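Local atomic coordinates of putative aminomethyltransferase (Leptospirillum rubarum, PDB entry 3TTG), a protein that is a putative aminomethyltransferase that probably binds a folate cofactor, as related glycine cleavage T-proteins do. Residues Q60-D66 and V251-K257; L222-E227 and R312-I318; V296-P301 and E338-P342. One frame throughout, in Å; residues are numbered along the deposited sequence.

Contact 1. Residues Q60-D66 and V251-K257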
loop_
_atom_site.group_PDB
_atom_site.type_symbol
_atom_site.label_atom_id
_atom_site.label_comp_id
_atom_site.label_asym_id
_atom_site.label_seq_id
_atom_site.Cartn_x
_atom_site.Cartn_y
_atom_site.Cartn_z
ATOM N N GLN A 60 -11.082 -3.988 17.083
ATOM C CA GLN A 60 -12.294 -3.666 16.305
ATOM C C GLN A 60 -12.781 -2.233 16.542
ATOM O O GLN A 60 -13.354 -1.625 15.634
ATOM C CB GLN A 60 -13.414 -4.649 16.706
ATOM C CG GLN A 60 -14.723 -4.539 15.945
ATOM C CD GLN A 60 -14.649 -5.146 14.555
ATOM O OE1 GLN A 60 -13.610 -5.188 13.886
ATOM N NE2 GLN A 60 -15.794 -5.558 14.055
ATOM N N GLY A 61 -12.555 -1.694 17.751
ATOM C CA GLY A 61 -12.974 -0.345 18.089
ATOM C C GLY A 61 -12.010 0.719 17.587
ATOM O O GLY A 61 -12.334 1.908 17.601
ATOM N N ILE A 62 -10.871 0.333 17.041
ATOM C CA ILE A 62 -9.924 1.365 16.567
ATOM C C ILE A 62 -9.555 1.244 15.081
ATOM O O ILE A 62 -9.179 2.250 14.498
ATOM C CB ILE A 62 -8.668 1.448 17.436
ATOM C CG1 ILE A 62 -7.915 0.204 17.440
ATOM C CG2 ILE A 62 -9.026 1.849 18.889
ATOM C CD1 ILE A 62 -6.697 0.203 18.414
ATOM N N ALA A 63 -9.649 0.051 14.499
ATOM C CA ALA A 63 -9.431 -0.223 13.086
ATOM C C ALA A 63 -10.719 0.128 12.324
ATOM O O ALA A 63 -11.828 -0.125 12.818
ATOM C CB ALA A 63 -9.098 -1.702 12.879
ATOM N N SER A 64 -10.572 0.602 11.097
ATOM C CA SER A 64 -11.740 0.881 10.245
ATOM C C SER A 64 -12.300 -0.392 9.575
ATOM O O SER A 64 -13.433 -0.409 9.104
ATOM C CB SER A 64 -11.416 1.916 9.182
ATOM O OG SER A 64 -10.401 1.460 8.318
ATOM N N GLN A 65 -11.483 -1.463 9.530
ATOM C CA GLN A 65 -11.850 -2.722 8.938
ATOM C C GLN A 65 -12.541 -3.626 9.962
ATOM O O GLN A 65 -12.329 -3.504 11.159
ATOM C CB GLN A 65 -10.582 -3.409 8.386
ATOM C CG GLN A 65 -10.834 -4.718 7.579
ATOM C CD GLN A 65 -11.771 -4.527 6.428
ATOM O OE1 GLN A 65 -12.991 -4.709 6.540
ATOM N NE2 GLN A 65 -11.246 -4.114 5.303
ATOM N N ASP A 66 -13.423 -4.466 9.490
ATOM C CA ASP A 66 -14.058 -5.509 10.285
ATOM C C ASP A 66 -13.032 -6.668 10.508
ATOM O O ASP A 66 -12.744 -7.432 9.558
ATOM C CB ASP A 66 -15.278 -6.046 9.578
ATOM C CG ASP A 66 -16.076 -6.979 10.452
ATOM O OD1 ASP A 66 -15.519 -7.466 11.482
ATOM O OD2 ASP A 66 -17.212 -7.279 10.086
ATOM N N VAL A 251 -11.559 -1.624 0.165
ATOM C CA VAL A 251 -10.662 -2.661 0.729
ATOM C C VAL A 251 -10.238 -2.438 2.229
ATOM O O VAL A 251 -9.917 -3.420 2.935
ATOM C CB VAL A 251 -9.413 -2.799 -0.207
ATOM C CG1 VAL A 251 -8.565 -1.547 -0.218
ATOM C CG2 VAL A 251 -8.550 -3.982 0.192
ATOM N N GLY A 252 -10.317 -1.207 2.712
ATOM C CA GLY A 252 -9.846 -0.830 4.052
ATOM C C GLY A 252 -10.880 -0.432 5.096
ATOM O O GLY A 252 -10.506 -0.227 6.240
ATOM N N VAL A 253 -12.162 -0.266 4.722
ATOM C CA VAL A 253 -13.224 0.153 5.660
ATOM C C VAL A 253 -14.364 -0.800 5.587
ATOM O O VAL A 253 -14.739 -1.178 4.478
ATOM C CB VAL A 253 -13.717 1.589 5.261
ATOM C CG1 VAL A 253 -14.893 2.057 6.105
ATOM C CG2 VAL A 253 -12.607 2.606 5.322
ATOM N N SER A 254 -14.979 -1.111 6.713
ATOM C CA SER A 254 -16.259 -1.823 6.737
ATOM C C SER A 254 -17.356 -0.830 7.044
ATOM O O SER A 254 -17.271 -0.153 8.051
ATOM C CB SER A 254 -16.308 -2.951 7.747
ATOM O OG SER A 254 -17.639 -3.398 7.958
ATOM N N TYR A 255 -18.399 -0.751 6.183
ATOM C CA TYR A 255 -19.560 0.081 6.422
ATOM C C TYR A 255 -20.665 -0.701 7.180
ATOM O O TYR A 255 -21.738 -0.157 7.346
ATOM C CB TYR A 255 -20.116 0.585 5.077
ATOM C CG TYR A 255 -19.215 1.625 4.461
ATOM C CD1 TYR A 255 -19.173 2.916 4.960
ATOM C CD2 TYR A 255 -18.362 1.305 3.406
ATOM C CE1 TYR A 255 -18.274 3.848 4.470
ATOM C CE2 TYR A 255 -17.483 2.243 2.881
ATOM C CZ TYR A 255 -17.476 3.534 3.383
ATOM O OH TYR A 255 -16.672 4.528 2.843
ATOM N N ASN A 256 -20.462 -1.985 7.530
ATOM C CA ASN A 256 -21.448 -2.767 8.276
ATOM C C ASN A 256 -21.050 -3.059 9.734
ATOM O O ASN A 256 -21.912 -3.407 10.523
ATOM C CB ASN A 256 -21.697 -4.097 7.540
ATOM C CG ASN A 256 -22.412 -3.892 6.249
ATOM O OD1 ASN A 256 -23.486 -3.282 6.227
ATOM N ND2 ASN A 256 -21.833 -4.337 5.141
ATOM N N LYS A 257 -19.848 -2.780 10.143
ATOM C CA LYS A 257 -19.421 -3.110 11.496
ATOM C C LYS A 257 -19.941 -2.134 12.584
ATOM O O LYS A 257 -20.416 -1.074 12.269
ATOM C CB LYS A 257 -17.917 -3.180 11.541
ATOM C CG LYS A 257 -17.233 -1.844 11.343
ATOM C CD LYS A 257 -15.736 -1.888 11.511
ATOM C CE LYS A 257 -15.309 -2.037 12.924
ATOM N NZ LYS A 257 -13.834 -1.976 13.074
HETATM O O HOH W 1 -13.258 -3.760 3.210
#

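Contact 2. Residues L222-E227 and R312-I318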
loop_
_atom_site.group_PDB
_atom_site.type_symbol
_atom_site.label_atom_id
_atom_site.label_comp_id
_atom_site.label_asym_id
_atom_site.label_seq_id
_atom_site.Cartn_x
_atom_site.Cartn_y
_atom_site.Cartn_z
ATOM N N LEU A 222 9.586 1.246 -6.662
ATOM C CA LEU A 222 8.639 2.365 -6.612
ATOM C C LEU A 222 7.999 2.660 -7.987
ATOM O O LEU A 222 6.811 2.972 -8.017
ATOM C CB LEU A 222 9.276 3.650 -6.043
ATOM C CG LEU A 222 8.817 4.052 -4.678
ATOM C CD1 LEU A 222 7.314 4.515 -4.720
ATOM C CD2 LEU A 222 8.953 2.890 -3.647
ATOM N N ALA A 223 8.776 2.600 -9.105
ATOM C CA ALA A 223 8.243 2.771 -10.446
ATOM C C ALA A 223 7.180 1.695 -10.716
ATOM O O ALA A 223 6.079 2.010 -11.204
ATOM C CB ALA A 223 9.369 2.709 -11.462
ATOM N N TYR A 224 7.489 0.434 -10.341
ATOM C CA TYR A 224 6.566 -0.665 -10.516
ATOM C C TYR A 224 5.241 -0.368 -9.766
ATOM O O TYR A 224 4.148 -0.480 -10.352
ATOM C CB TYR A 224 7.205 -2.006 -10.035
ATOM C CG TYR A 224 6.223 -3.148 -10.118
ATOM C CD1 TYR A 224 6.220 -4.012 -11.202
ATOM C CD2 TYR A 224 5.309 -3.378 -9.100
ATOM C CE1 TYR A 224 5.280 -5.046 -11.303
ATOM C CE2 TYR A 224 4.365 -4.402 -9.189
ATOM C CZ TYR A 224 4.342 -5.224 -10.304
ATOM O OH TYR A 224 3.447 -6.271 -10.375
ATOM N N LEU A 225 5.333 0.004 -8.482
ATOM C CA LEU A 225 4.113 0.312 -7.703
ATOM C C LEU A 225 3.345 1.494 -8.302
ATOM O O LEU A 225 2.096 1.496 -8.332
ATOM C CB LEU A 225 4.411 0.614 -6.229
ATOM C CG LEU A 225 5.013 -0.513 -5.398
ATOM C CD1 LEU A 225 5.289 -0.014 -3.998
ATOM C CD2 LEU A 225 4.159 -1.764 -5.415
ATOM N N THR A 226 4.076 2.503 -8.790
ATOM C CA THR A 226 3.382 3.687 -9.401
ATOM C C THR A 226 2.711 3.276 -10.721
ATOM O O THR A 226 1.578 3.720 -10.990
ATOM C CB THR A 226 4.348 4.859 -9.593
ATOM O OG1 THR A 226 5.028 5.014 -8.324
ATOM C CG2 THR A 226 3.601 6.182 -9.954
ATOM N N GLU A 227 3.376 2.415 -11.518
ATOM C CA GLU A 227 2.785 1.868 -12.774
ATOM C C GLU A 227 1.477 1.085 -12.488
ATOM O O GLU A 227 0.551 1.122 -13.299
ATOM C CB GLU A 227 3.801 0.973 -13.524
ATOM C CG GLU A 227 4.846 1.770 -14.291
ATOM C CD GLU A 227 6.047 1.011 -14.838
ATOM O OE1 GLU A 227 6.303 -0.122 -14.384
ATOM O OE2 GLU A 227 6.717 1.534 -15.752
ATOM N N ARG A 312 3.342 12.164 -5.573
ATOM C CA ARG A 312 4.577 11.472 -5.879
ATOM C C ARG A 312 4.680 11.256 -7.347
ATOM O O ARG A 312 3.651 11.210 -8.083
ATOM C CB ARG A 312 4.767 10.112 -5.119
ATOM C CG ARG A 312 4.061 8.871 -5.685
ATOM C CD ARG A 312 4.473 7.633 -4.932
ATOM N NE ARG A 312 4.153 6.391 -5.650
ATOM C CZ ARG A 312 3.180 5.528 -5.357
ATOM N NH1 ARG A 312 2.389 5.730 -4.318
ATOM N NH2 ARG A 312 3.061 4.419 -6.037
ATOM N N THR A 313 5.924 11.087 -7.789
ATOM C CA THR A 313 6.179 10.768 -9.189
ATOM C C THR A 313 7.244 9.693 -9.304
ATOM O O THR A 313 8.080 9.524 -8.414
ATOM C CB THR A 313 6.610 12.026 -10.049
ATOM O OG1 THR A 313 7.819 12.571 -9.547
ATOM C CG2 THR A 313 5.581 13.123 -10.088
ATOM N N SER A 314 7.236 9.000 -10.439
ATOM C CA SER A 314 8.282 8.065 -10.848
ATOM C C SER A 314 8.497 8.220 -12.343
ATOM O O SER A 314 7.587 8.589 -13.066
ATOM C CB SER A 314 7.928 6.587 -10.573
ATOM O OG SER A 314 7.992 6.154 -9.219
ATOM N N SER A 315 9.619 7.772 -12.819
ATOM C CA SER A 315 9.803 7.508 -14.252
ATOM C C SER A 315 9.079 6.220 -14.621
ATOM O O SER A 315 9.005 5.297 -13.805
ATOM C CB SER A 315 11.275 7.322 -14.575
ATOM O OG SER A 315 11.990 8.524 -14.391
ATOM N N SER A 316 8.569 6.138 -15.851
ATOM C CA SER A 316 8.042 4.912 -16.450
ATOM C C SER A 316 8.637 4.748 -17.844
ATOM O O SER A 316 8.312 5.537 -18.729
ATOM C CB SER A 316 6.520 4.925 -16.546
ATOM O OG SER A 316 6.043 3.770 -17.213
ATOM N N ASP A 317 9.484 3.709 -18.050
ATOM C CA ASP A 317 10.012 3.396 -19.363
ATOM C C ASP A 317 8.897 2.835 -20.243
ATOM O O ASP A 317 8.838 3.154 -21.423
ATOM C CB ASP A 317 11.156 2.389 -19.287
ATOM C CG ASP A 317 11.804 2.155 -20.643
ATOM O OD1 ASP A 317 12.067 3.119 -21.336
ATOM O OD2 ASP A 317 11.990 0.987 -21.017
ATOM N N ILE A 318 7.982 2.080 -19.662
ATOM C CA ILE A 318 6.892 1.499 -20.435
ATOM C C ILE A 318 6.014 2.623 -21.033
ATOM O O ILE A 318 5.652 2.539 -22.195
ATOM C CB ILE A 318 6.077 0.519 -19.556
ATOM C CG1 ILE A 318 6.999 -0.664 -19.109
ATOM C CG2 ILE A 318 4.848 0.006 -20.332
ATOM C CD1 ILE A 318 6.421 -1.614 -18.009
HETATM O O HOH W 2 9.247 1.194 -16.622
#

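Contact 3. Residues V296-P301 and E338-P342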
loop_
_atom_site.group_PDB
_atom_site.type_symbol
_atom_site.label_atom_id
_atom_site.label_comp_id
_atom_site.label_asym_id
_atom_site.label_seq_id
_atom_site.Cartn_x
_atom_site.Cartn_y
_atom_site.Cartn_z
ATOM N N VAL A 296 2.861 18.802 -4.447
ATOM C CA VAL A 296 2.893 19.968 -5.322
ATOM C C VAL A 296 1.492 20.313 -5.709
ATOM O O VAL A 296 0.735 19.442 -6.188
ATOM C CB VAL A 296 3.742 19.785 -6.610
ATOM C CG1 VAL A 296 4.106 21.168 -7.200
ATOM C CG2 VAL A 296 4.994 19.020 -6.319
ATOM N N THR A 297 1.176 21.601 -5.632
ATOM C CA THR A 297 -0.131 22.100 -6.075
ATOM C C THR A 297 -0.272 22.072 -7.584
ATOM O O THR A 297 0.673 22.393 -8.294
ATOM C CB THR A 297 -0.321 23.527 -5.574
ATOM O OG1 THR A 297 -0.257 23.385 -4.186
ATOM C CG2 THR A 297 -1.667 24.146 -5.976
ATOM N N LEU A 298 -1.446 21.664 -8.060
ATOM C CA LEU A 298 -1.785 21.649 -9.466
ATOM C C LEU A 298 -2.787 22.758 -9.695
ATOM O O LEU A 298 -3.639 22.976 -8.848
ATOM C CB LEU A 298 -2.342 20.282 -9.921
ATOM C CG LEU A 298 -1.399 19.094 -9.755
ATOM C CD1 LEU A 298 -2.100 17.813 -10.017
ATOM C CD2 LEU A 298 -0.209 19.235 -10.658
ATOM N N PHE A 299 -2.685 23.461 -10.821
ATOM C CA PHE A 299 -3.546 24.594 -11.143
ATOM C C PHE A 299 -4.340 24.369 -12.402
ATOM O O PHE A 299 -3.844 23.785 -13.365
ATOM C CB PHE A 299 -2.690 25.877 -11.319
ATOM C CG PHE A 299 -1.990 26.288 -10.050
ATOM C CD1 PHE A 299 -2.607 27.127 -9.138
ATOM C CD2 PHE A 299 -0.695 25.866 -9.785
ATOM C CE1 PHE A 299 -1.956 27.507 -7.949
ATOM C CE2 PHE A 299 -0.054 26.222 -8.597
ATOM C CZ PHE A 299 -0.693 27.030 -7.677
ATOM N N ASN A 300 -5.548 24.924 -12.419
ATOM C CA ASN A 300 -6.438 24.943 -13.576
ATOM C C ASN A 300 -5.910 26.001 -14.590
ATOM O O ASN A 300 -5.880 27.197 -14.243
ATOM C CB ASN A 300 -7.863 25.313 -13.074
ATOM C CG ASN A 300 -8.943 25.427 -14.123
ATOM O OD1 ASN A 300 -8.754 25.133 -15.308
ATOM N ND2 ASN A 300 -10.119 25.863 -13.691
ATOM N N PRO A 301 -5.512 25.600 -15.829
ATOM C CA PRO A 301 -5.017 26.578 -16.820
ATOM C C PRO A 301 -6.005 27.704 -17.201
ATOM O O PRO A 301 -5.538 28.761 -17.545
ATOM C CB PRO A 301 -4.685 25.704 -18.045
ATOM C CG PRO A 301 -4.619 24.354 -17.560
ATOM C CD PRO A 301 -5.504 24.242 -16.394
ATOM N N GLU A 338 -5.879 18.537 -18.611
ATOM C CA GLU A 338 -4.536 19.108 -18.467
ATOM C C GLU A 338 -4.502 20.131 -17.315
ATOM O O GLU A 338 -5.335 21.032 -17.276
ATOM C CB GLU A 338 -4.111 19.744 -19.792
ATOM C CG GLU A 338 -3.969 18.692 -20.878
ATOM C CD GLU A 338 -3.542 19.193 -22.236
ATOM O OE1 GLU A 338 -3.770 20.388 -22.538
ATOM O OE2 GLU A 338 -3.017 18.370 -23.018
ATOM N N LEU A 339 -3.514 19.996 -16.406
ATOM C CA LEU A 339 -3.287 20.885 -15.259
ATOM C C LEU A 339 -1.847 21.392 -15.306
ATOM O O LEU A 339 -0.989 20.796 -15.952
ATOM C CB LEU A 339 -3.552 20.230 -13.895
ATOM C CG LEU A 339 -4.994 19.684 -13.549
ATOM C CD1 LEU A 339 -6.076 20.711 -13.862
ATOM C CD2 LEU A 339 -5.266 18.301 -14.162
ATOM N N LEU A 340 -1.576 22.462 -14.568
ATOM C CA LEU A 340 -0.256 23.037 -14.516
ATOM C C LEU A 340 0.386 22.906 -13.156
ATOM O O LEU A 340 -0.234 23.144 -12.113
ATOM C CB LEU A 340 -0.373 24.518 -14.865
ATOM C CG LEU A 340 -0.774 24.818 -16.276
ATOM C CD1 LEU A 340 -1.307 26.234 -16.380
ATOM C CD2 LEU A 340 0.381 24.643 -17.210
ATOM N N LEU A 341 1.662 22.615 -13.177
ATOM C CA LEU A 341 2.504 22.682 -11.998
ATOM C C LEU A 341 2.885 24.185 -11.736
ATOM O O LEU A 341 2.610 25.048 -12.596
ATOM C CB LEU A 341 3.732 21.779 -12.195
ATOM C CG LEU A 341 3.426 20.278 -12.037
ATOM C CD1 LEU A 341 4.484 19.475 -12.760
ATOM C CD2 LEU A 341 3.355 19.884 -10.559
ATOM N N PRO A 342 3.483 24.519 -10.571
ATOM C CA PRO A 342 3.771 25.941 -10.268
ATOM C C PRO A 342 4.707 26.651 -11.276
ATOM O O PRO A 342 4.613 27.872 -11.483
ATOM C CB PRO A 342 4.400 25.889 -8.871
ATOM C CG PRO A 342 3.847 24.633 -8.236
ATOM C CD PRO A 342 3.719 23.651 -9.386
#

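Contact 1. Residues Q60-D66 and V251-K257
The end of the K257 side chain lies against the carboxamide of Q60, with K257 CE 3.6 Å from Q60 CD. The two side chains come from opposite directions. A bend at chi3 (-73°) turns the lysine tip into the loop 60-66, where backbone carbonyls meet it. K257 NZ donates to Q60 O at 2.6 Å, in the carbonyl plane and on a lone pair. A second bond runs from K257 NZ to A63 O at 2.7 Å. The third, from K257 NZ to Q65 O at 2.9 Å, arrives from above the carbonyl plane, 52° out of it. Q60 OE1 takes a fourth, weak bond from K257 NZ, but its stronger partner is the backbone N of I67. At the far end of the amide, Q60 NE2 reaches D66 OD1 at 3.2 Å, from above the carboxylate plane. A methionine in place of K257 has no N-H to offer the carbonyls of Q60, A63 and Q65, and the loop they belong to would probably be freer to shift.

The helix end 251-252 and the residues after it grip the same loop. S254 N gives a nearly straight bond (170°) to S64 O, 2.9 Å away. S64 OG donates to G252 O at 2.7 Å and also accepts from F79 N. Q65 NE2 bonds to Y77 O and to a water that reaches V253 O. S254 OG accepts from N256 N, which makes an ST turn. Its CB packs on D66 CB.

K257 opens a Lys-Gly-Cys-Tyr-Val-Gly-Gln-Glu run that resembles the signature motif of YgfZ-like members of this family. The buried lysine, nested among the carbonyls of loop 60-66, ties the start of that run to the loop after helix 55-60.

Contact 2. Residues L222-E227 and R312-I318
R312 grips T226 side-on. Its NE and NH2 both donate to T226 OG1, each at 3.1 Å, and the hydroxyl oxygen lies close to the guanidinium plane. T226 OG1 sits beside its own backbone N (chi1 -49°), from where it donates back to L222 O at 2.7 Å. L222 O also accepts from T226 N, on the opposite face of its plane. S314 OG approaches T226 OG1 to 3.3 Å, but where its proton goes is not settled. L222 CD1 meets R312 NE obliquely.

Further along the strand, S316 OG donates to E227 OE2 at 2.8 Å, on the anti lone pair of the carboxylate. A water links the same OE2 to D317 N. Between these two polar sites A223 CB rests 3.5 Å from S315 O. That carbonyl oxygen is buried and has no polar partner in the model.

A second shell sets these groups. E236 makes a salt bridge with R312 NH1, and I230 O takes a bond from NH2, so the guanidinium plane is fixed from several directions. H33 and T29 hold E227 OE1, and S316 OG accepts from L319 N.

Segment 222-227 of helix 218-227 crosses segment 312-316 of strand 306-316 at 102°, the two segment axes 7.7 Å apart at their closest. I323 of the adjacent strand 321-329 touches T226 and E227, and helix 29-34 packs against I318.

Contact 3. Residues V296-P301 and E338-P342
V296 CG1 presses on P342 CD at 3.3 Å, closer than usual for two carbons. This is the tight end of the contact. Beside it L298 and L341 lie side by side and point the same way, their CD2 atoms 3.6 Å apart. L341 CD2 also reaches V296 CG1. L298 CB and L339 CB continue the buried row, and V347 and V349 of strand 346-350 touch L298 and L339 respectively.

The face with F299 and L340 is looser. F299 CE2 comes no nearer than 4.2 Å to P342 CG. One face of the F299 ring carries T297 CG2 instead, and the ring edge is turned to L340 O. L340 CD1 packs obliquely on P301 CB at 3.8 Å. Both prolines are solvent-exposed.

The backbones join at one antiparallel hydrogen-bonded pair. F299 N donates to L340 O at 2.8 Å, and L340 N returns a bond to F299 O at 2.9 Å. Both donors lie in the carbonyl planes of their acceptors.

Neither neighbouring hydrogen-bonded position can continue the pairing through its proline. P342 has no N-H for T297 O, which is buried without a partner. P301 sets CD, 3.3 Å away, against E338 O. Two hydrogen bonds and mainly apolar contacts therefore join the outermost strands 296-299 and 338-340, consistent with closure of the C-terminal barrel.

From the N terminus, loop 60-66 comes first and helix 218-227 much later. Contact 1 closes when the chain reaches 251-257, after helix 218-227 has already opened contact 2. These two therefore cross, on opposite sides of the chain centre. Segment 296-301 then opens contact 3 before 312-318 closes contact 2, so these also cross. Contact 3 closes last, at 338-342, wholly after contact 1. Contact 1 ties the loop after helix 55-60, within the folate-binding range, to the end of helix 249-252 and the residues that follow. Contact 2 links a helix of that range to the C-terminal barrel. Contact 3 joins two strands within the barrel. Contacts 2 and 3 share one sheet.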